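Long-range contact in protein LigF (Sphingobium sp. SYK-6, PDB 4XT0), which cleaves beta-aryl ether bonds in lignin-derived compounds as a stereospecific, glutathione-dependent beta-etherase of the GST superfamily: residues L18-E26 and R236-S246. Numbering follows the deposited sequence.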
ATOM      1  N   LEU A  18      15.932  -4.170   2.510  1.00 22.22           N
ATOM      2  CA  LEU A  18      16.365  -3.902   3.876  1.00 20.35           C
ATOM      3  C   LEU A  18      15.304  -4.290   4.924  1.00 22.80           C
ATOM      4  O   LEU A  18      15.656  -4.709   6.021  1.00 27.29           O
ATOM      5  CB  LEU A  18      16.757  -2.418   4.032  1.00 20.68           C
ATOM      6  CG  LEU A  18      17.311  -2.005   5.410  1.00 21.98           C
ATOM      7  CD1 LEU A  18      18.373  -0.907   5.289  1.00 22.87           C
ATOM      8  CD2 LEU A  18      16.198  -1.542   6.353  1.00 22.46           C
ATOM      9  N   LYS A  19      14.019  -4.158   4.587  1.00 18.77           N
ATOM     10  CA  LYS A  19      12.953  -4.347   5.572  1.00 19.65           C
ATOM     11  C   LYS A  19      13.007  -5.752   6.198  1.00 17.06           C
ATOM     12  O   LYS A  19      13.198  -5.859   7.410  1.00 15.45           O
ATOM     13  CB  LYS A  19      11.569  -4.068   4.958  1.00 16.82           C
ATOM     14  CG  LYS A  19      11.414  -2.686   4.259  1.00 19.49           C
ATOM     15  CD  LYS A  19       9.946  -2.480   3.821  1.00 19.77           C
ATOM     16  CE  LYS A  19       9.753  -1.338   2.811  1.00 22.17           C
ATOM     17  NZ  LYS A  19       8.361  -1.367   2.231  1.00 21.00           N
ATOM     18  N   PRO A  20      12.881  -6.839   5.389  1.00 18.11           N
ATOM     19  CA  PRO A  20      12.969  -8.131   6.103  1.00 14.81           C
ATOM     20  C   PRO A  20      14.373  -8.488   6.592  1.00 23.97           C
ATOM     21  O   PRO A  20      14.519  -9.278   7.537  1.00 17.02           O
ATOM     22  CB  PRO A  20      12.484  -9.156   5.054  1.00 13.55           C
ATOM     23  CG  PRO A  20      12.798  -8.524   3.720  1.00 20.63           C
ATOM     24  CD  PRO A  20      12.639  -7.015   3.941  1.00 23.68           C
ATOM     25  N   LEU A  21      15.398  -7.914   5.975  1.00 19.32           N
ATOM     26  CA  LEU A  21      16.761  -8.180   6.404  1.00 23.63           C
ATOM     27  C   LEU A  21      16.964  -7.638   7.820  1.00 22.40           C
ATOM     28  O   LEU A  21      17.462  -8.343   8.703  1.00 23.16           O
ATOM     29  CB  LEU A  21      17.755  -7.565   5.410  1.00 24.98           C
ATOM     30  CG  LEU A  21      19.197  -8.074   5.333  1.00 37.14           C
ATOM     31  CD1 LEU A  21      19.246  -9.554   5.002  1.00 35.03           C
ATOM     32  CD2 LEU A  21      19.999  -7.260   4.303  1.00 36.23           C
ATOM     33  N   ALA A  22      16.569  -6.382   8.040  1.00 18.70           N
ATOM     34  CA  ALA A  22      16.671  -5.770   9.371  1.00 21.23           C
ATOM     35  C   ALA A  22      15.791  -6.525  10.393  1.00 20.42           C
ATOM     36  O   ALA A  22      16.194  -6.751  11.528  1.00 20.46           O
ATOM     37  CB  ALA A  22      16.277  -4.285   9.308  1.00 16.83           C
ATOM     38  N   THR A  23      14.593  -6.917   9.975  1.00 19.13           N
ATOM     39  CA  THR A  23      13.687  -7.669  10.846  1.00 17.47           C
ATOM     40  C   THR A  23      14.335  -8.977  11.322  1.00 16.38           C
ATOM     41  O   THR A  23      14.299  -9.292  12.503  1.00 18.28           O
ATOM     42  CB  THR A  23      12.356  -7.950  10.124  1.00 17.45           C
ATOM     43  OG1 THR A  23      11.762  -6.699   9.754  1.00 16.63           O
ATOM     44  CG2 THR A  23      11.360  -8.725  11.027  1.00 12.54           C
ATOM     45  N   LEU A  24      14.963  -9.708  10.403  1.00 18.38           N
ATOM     46  CA  LEU A  24      15.618 -10.972  10.728  1.00 18.93           C
ATOM     47  C   LEU A  24      16.745 -10.785  11.748  1.00 24.46           C
ATOM     48  O   LEU A  24      16.858 -11.544  12.716  1.00 22.15           O
ATOM     49  CB  LEU A  24      16.166 -11.633   9.445  1.00 20.42           C
ATOM     50  CG  LEU A  24      15.088 -12.202   8.505  1.00 21.19           C
ATOM     51  CD1 LEU A  24      15.631 -12.339   7.076  1.00 15.96           C
ATOM     52  CD2 LEU A  24      14.547 -13.539   9.050  1.00 17.58           C
ATOM     53  N   TYR A  25      17.577  -9.769  11.539  1.00 17.81           N
ATOM     54  CA  TYR A  25      18.682  -9.510  12.466  1.00 19.37           C
ATOM     55  C   TYR A  25      18.180  -8.981  13.802  1.00 21.40           C
ATOM     56  O   TYR A  25      18.740  -9.286  14.838  1.00 20.60           O
ATOM     57  CB  TYR A  25      19.675  -8.503  11.880  1.00 22.81           C
ATOM     58  CG  TYR A  25      20.637  -9.086  10.877  1.00 24.17           C
ATOM     59  CD1 TYR A  25      21.775  -9.765  11.292  1.00 32.01           C
ATOM     60  CD2 TYR A  25      20.412  -8.944   9.508  1.00 21.06           C
ATOM     61  CE1 TYR A  25      22.661 -10.298  10.373  1.00 37.94           C
ATOM     62  CE2 TYR A  25      21.285  -9.479   8.582  1.00 23.80           C
ATOM     63  CZ  TYR A  25      22.411 -10.154   9.020  1.00 34.30           C
ATOM     64  OH  TYR A  25      23.293 -10.674   8.105  1.00 31.79           O
ATOM     65  N   GLU A  26      17.129  -8.167  13.782  1.00 17.54           N
ATOM     66  CA  GLU A  26      16.617  -7.625  15.047  1.00 24.80           C
ATOM     67  C   GLU A  26      16.023  -8.734  15.904  1.00 20.07           C
ATOM     68  O   GLU A  26      16.062  -8.671  17.139  1.00 20.37           O
ATOM     69  CB  GLU A  26      15.570  -6.535  14.801  1.00 17.38           C
ATOM     70  CG  GLU A  26      16.147  -5.239  14.246  1.00 20.54           C
ATOM     71  CD  GLU A  26      16.762  -4.331  15.314  1.00 24.13           C
ATOM     72  OE1 GLU A  26      16.865  -4.737  16.498  1.00 24.81           O
ATOM     73  OE2 GLU A  26      17.168  -3.201  14.955  1.00 26.96           O
ATOM     74  N   ARG A 236      21.922   1.027  16.472  1.00 26.50           N
ATOM     75  CA  ARG A 236      21.400  -0.223  17.035  1.00 27.58           C
ATOM     76  C   ARG A 236      22.307  -1.380  16.655  1.00 28.43           C
ATOM     77  O   ARG A 236      22.731  -1.465  15.512  1.00 27.72           O
ATOM     78  CB  ARG A 236      19.972  -0.500  16.551  1.00 23.36           C
ATOM     79  CG  ARG A 236      18.954   0.571  16.934  1.00 28.37           C
ATOM     80  CD  ARG A 236      17.553   0.219  16.414  1.00 30.16           C
ATOM     81  NE  ARG A 236      17.098  -1.087  16.897  1.00 30.65           N
ATOM     82  CZ  ARG A 236      16.451  -1.264  18.046  1.00 28.49           C
ATOM     83  NH1 ARG A 236      16.170  -0.218  18.812  1.00 21.78           N
ATOM     84  NH2 ARG A 236      16.071  -2.479  18.422  1.00 24.51           N
ATOM     85  N   PRO A 237      22.612  -2.275  17.617  1.00 30.23           N
ATOM     86  CA  PRO A 237      23.521  -3.399  17.344  1.00 28.89           C
ATOM     87  C   PRO A 237      23.081  -4.291  16.175  1.00 27.11           C
ATOM     88  O   PRO A 237      23.932  -4.706  15.397  1.00 27.79           O
ATOM     89  CB  PRO A 237      23.513  -4.175  18.664  1.00 35.30           C
ATOM     90  CG  PRO A 237      23.276  -3.104  19.697  1.00 37.64           C
ATOM     91  CD  PRO A 237      22.268  -2.188  19.048  1.00 34.18           C
ATOM     92  N   ALA A 238      21.790  -4.583  16.052  1.00 26.63           N
ATOM     93  CA  ALA A 238      21.308  -5.451  14.978  1.00 25.05           C
ATOM     94  C   ALA A 238      21.438  -4.781  13.609  1.00 24.41           C
ATOM     95  O   ALA A 238      21.662  -5.460  12.601  1.00 24.07           O
ATOM     96  CB  ALA A 238      19.836  -5.860  15.225  1.00 22.44           C
ATOM     97  N   ILE A 239      21.294  -3.455  13.570  1.00 24.82           N
ATOM     98  CA  ILE A 239      21.429  -2.713  12.313  1.00 22.77           C
ATOM     99  C   ILE A 239      22.893  -2.630  11.892  1.00 27.12           C
ATOM    100  O   ILE A 239      23.222  -2.845  10.717  1.00 24.35           O
ATOM    101  CB  ILE A 239      20.834  -1.288  12.426  1.00 28.12           C
ATOM    102  CG1 ILE A 239      19.319  -1.349  12.713  1.00 23.25           C
ATOM    103  CG2 ILE A 239      21.102  -0.486  11.165  1.00 26.72           C
ATOM    104  CD1 ILE A 239      18.469  -2.072  11.652  1.00 24.20           C
ATOM    105  N   LYS A 240      23.780  -2.339  12.844  1.00 26.37           N
ATOM    106  CA  LYS A 240      25.217  -2.402  12.566  1.00 31.21           C
ATOM    107  C   LYS A 240      25.615  -3.812  12.123  1.00 29.61           C
ATOM    108  O   LYS A 240      26.392  -3.968  11.180  1.00 31.76           O
ATOM    109  CB  LYS A 240      26.047  -1.979  13.786  1.00 34.55           C
ATOM    110  CG  LYS A 240      25.993  -0.491  14.095  1.00 47.95           C
ATOM    111  CD  LYS A 240      27.006  -0.108  15.170  1.00 65.93           C
ATOM    112  CE  LYS A 240      26.874   1.365  15.588  1.00 74.47           C
ATOM    113  NZ  LYS A 240      27.166   2.343  14.487  1.00 72.45           N
ATOM    114  N   GLU A 241      25.077  -4.839  12.783  1.00 27.89           N
ATOM    115  CA  GLU A 241      25.381  -6.218  12.386  1.00 31.63           C
ATOM    116  C   GLU A 241      24.932  -6.510  10.945  1.00 33.89           C
ATOM    117  O   GLU A 241      25.640  -7.178  10.188  1.00 35.50           O
ATOM    118  CB  GLU A 241      24.723  -7.217  13.338  1.00 36.68           C
ATOM    119  CG  GLU A 241      25.071  -8.671  13.036  1.00 35.82           C
ATOM    120  CD  GLU A 241      24.197  -9.652  13.805  1.00 39.53           C
ATOM    121  OE1 GLU A 241      23.273  -9.195  14.511  1.00 40.56           O
ATOM    122  OE2 GLU A 241      24.431 -10.876  13.700  1.00 40.53           O
ATOM    123  N   MET A 242      23.751  -6.012  10.586  1.00 31.31           N
ATOM    124  CA  MET A 242      23.203  -6.205   9.249  1.00 29.62           C
ATOM    125  C   MET A 242      24.182  -5.659   8.201  1.00 30.11           C
ATOM    126  O   MET A 242      24.556  -6.348   7.243  1.00 27.73           O
ATOM    127  CB  MET A 242      21.830  -5.523   9.132  1.00 24.47           C
ATOM    128  CG  MET A 242      21.221  -5.584   7.730  1.00 24.31           C
ATOM    129  SD  MET A 242      19.668  -4.678   7.563  1.00 20.32           S
ATOM    130  CE  MET A 242      20.233  -3.007   7.914  1.00 29.99           C
ATOM    131  N   PHE A 243      24.624  -4.424   8.402  1.00 28.63           N
ATOM    132  CA  PHE A 243      25.527  -3.799   7.435  1.00 35.41           C
ATOM    133  C   PHE A 243      26.915  -4.448   7.443  1.00 37.58           C
ATOM    134  O   PHE A 243      27.587  -4.518   6.408  1.00 33.25           O
ATOM    135  CB  PHE A 243      25.649  -2.296   7.703  1.00 34.83           C
ATOM    136  CG  PHE A 243      24.446  -1.499   7.264  1.00 33.04           C
ATOM    137  CD1 PHE A 243      24.126  -1.384   5.921  1.00 28.16           C
ATOM    138  CD2 PHE A 243      23.662  -0.834   8.194  1.00 30.43           C
ATOM    139  CE1 PHE A 243      23.025  -0.638   5.514  1.00 29.17           C
ATOM    140  CE2 PHE A 243      22.557  -0.086   7.796  1.00 28.46           C
ATOM    141  CZ  PHE A 243      22.239   0.006   6.453  1.00 29.11           C
ATOM    142  N   GLU A 244      27.336  -4.933   8.607  1.00 33.47           N
ATOM    143  CA  GLU A 244      28.636  -5.580   8.722  1.00 39.48           C
ATOM    144  C   GLU A 244      28.667  -6.904   7.970  1.00 40.91           C
ATOM    145  O   GLU A 244      29.697  -7.288   7.407  1.00 42.10           O
ATOM    146  CB  GLU A 244      28.992  -5.811  10.192  1.00 47.34           C
ATOM    147  CG  GLU A 244      30.330  -6.509  10.402  1.00 66.71           C
ATOM    148  CD  GLU A 244      30.307  -7.529  11.533  1.00 77.89           C
ATOM    149  OE1 GLU A 244      31.099  -8.497  11.469  1.00 83.72           O
ATOM    150  OE2 GLU A 244      29.503  -7.362  12.481  1.00 78.27           O
ATOM    151  N   LYS A 245      27.539  -7.608   7.976  1.00 35.35           N
ATOM    152  CA  LYS A 245      27.486  -8.966   7.428  1.00 38.14           C
ATOM    153  C   LYS A 245      26.863  -9.021   6.039  1.00 41.92           C
ATOM    154  O   LYS A 245      26.463 -10.082   5.570  1.00 52.51           O
ATOM    155  CB  LYS A 245      26.724  -9.892   8.385  1.00 33.67           C
ATOM    156  CG  LYS A 245      27.560 -10.308   9.586  1.00 41.63           C
ATOM    157  CD  LYS A 245      26.771 -11.173  10.543  1.00 38.28           C
ATOM    158  CE  LYS A 245      27.625 -11.545  11.741  1.00 36.76           C
ATOM    159  NZ  LYS A 245      26.779 -12.094  12.834  1.00 40.15           N
ATOM    160  N   SER A 246      26.797  -7.875   5.378  1.00 43.78           N
ATOM    161  CA  SER A 246      26.206  -7.807   4.054  1.00 53.24           C
ATOM    162  C   SER A 246      27.248  -7.342   3.041  1.00 66.02           C
ATOM    163  O   SER A 246      26.973  -6.537   2.148  1.00 76.08           O
ATOM    164  CB  SER A 246      24.989  -6.878   4.058  1.00 47.06           C
ATOM    165  OG  SER A 246      23.941  -7.384   4.889  1.00 38.92           O
ATOM    166  OXT SER A 246      28.404  -7.767   3.107  1.00 61.61           O
TER
HETATM  167  O   HOH W   1      21.080 -10.766  15.150  1.00 32.70           O
HETATM  168  O   HOH W   2      19.331  -3.905  17.814  1.00 23.46           O
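Met242 reaches from helix 237-244, the last of the helical C-terminal domain, as a knob into a hole formed by Leu18, Leu21, Ala22 and Tyr25 on helix 15-26, the first helix of the thioredoxin-like N-terminal domain, joining the two domains of this glutathione transferase fold. The small Ala22 lets the sulfur come close, its CB lying 3.8 Å from Met242 SD. A turn about the CG-SD bond (chi3 63°) carries Met242 CE to 3.8 Å from Leu18 CD1; the same methyl lies over one face of the Phe243 ring, offset toward its rim. Tyr25 suits the border of this apolar patch: Met242 CA sits over the centre of its ring in a CH-pi contact, the Glu241 carboxylate lies at its edge, and OH hydrogen-bonds Gln33. Without the ring, as with an alanine here, Met242 CA would probably lose the face it packs on and Gln33 its hydroxyl partner. Further out, Lys245 NZ holds Glu241 OE2 in a salt bridge of 2.8 Å, while a water joins Glu241 OE1 to Tyr25 O. At the other end of the contact, Arg236, the N-cap residue of helix 237-244, makes a cation-pi contact with Tyr193 and supplies the buried Glu26 with a matching charge, gripping it side-on with two nitrogens; Asn86 ND2 also bonds Glu26 OE1. Arg236 NE lies 2.9 Å from Glu26 OE2, and Arg236 NH2 meets Glu26 OE1 at 3.1 Å in a nearly straight bond (172°), approaching from above the carboxylate plane.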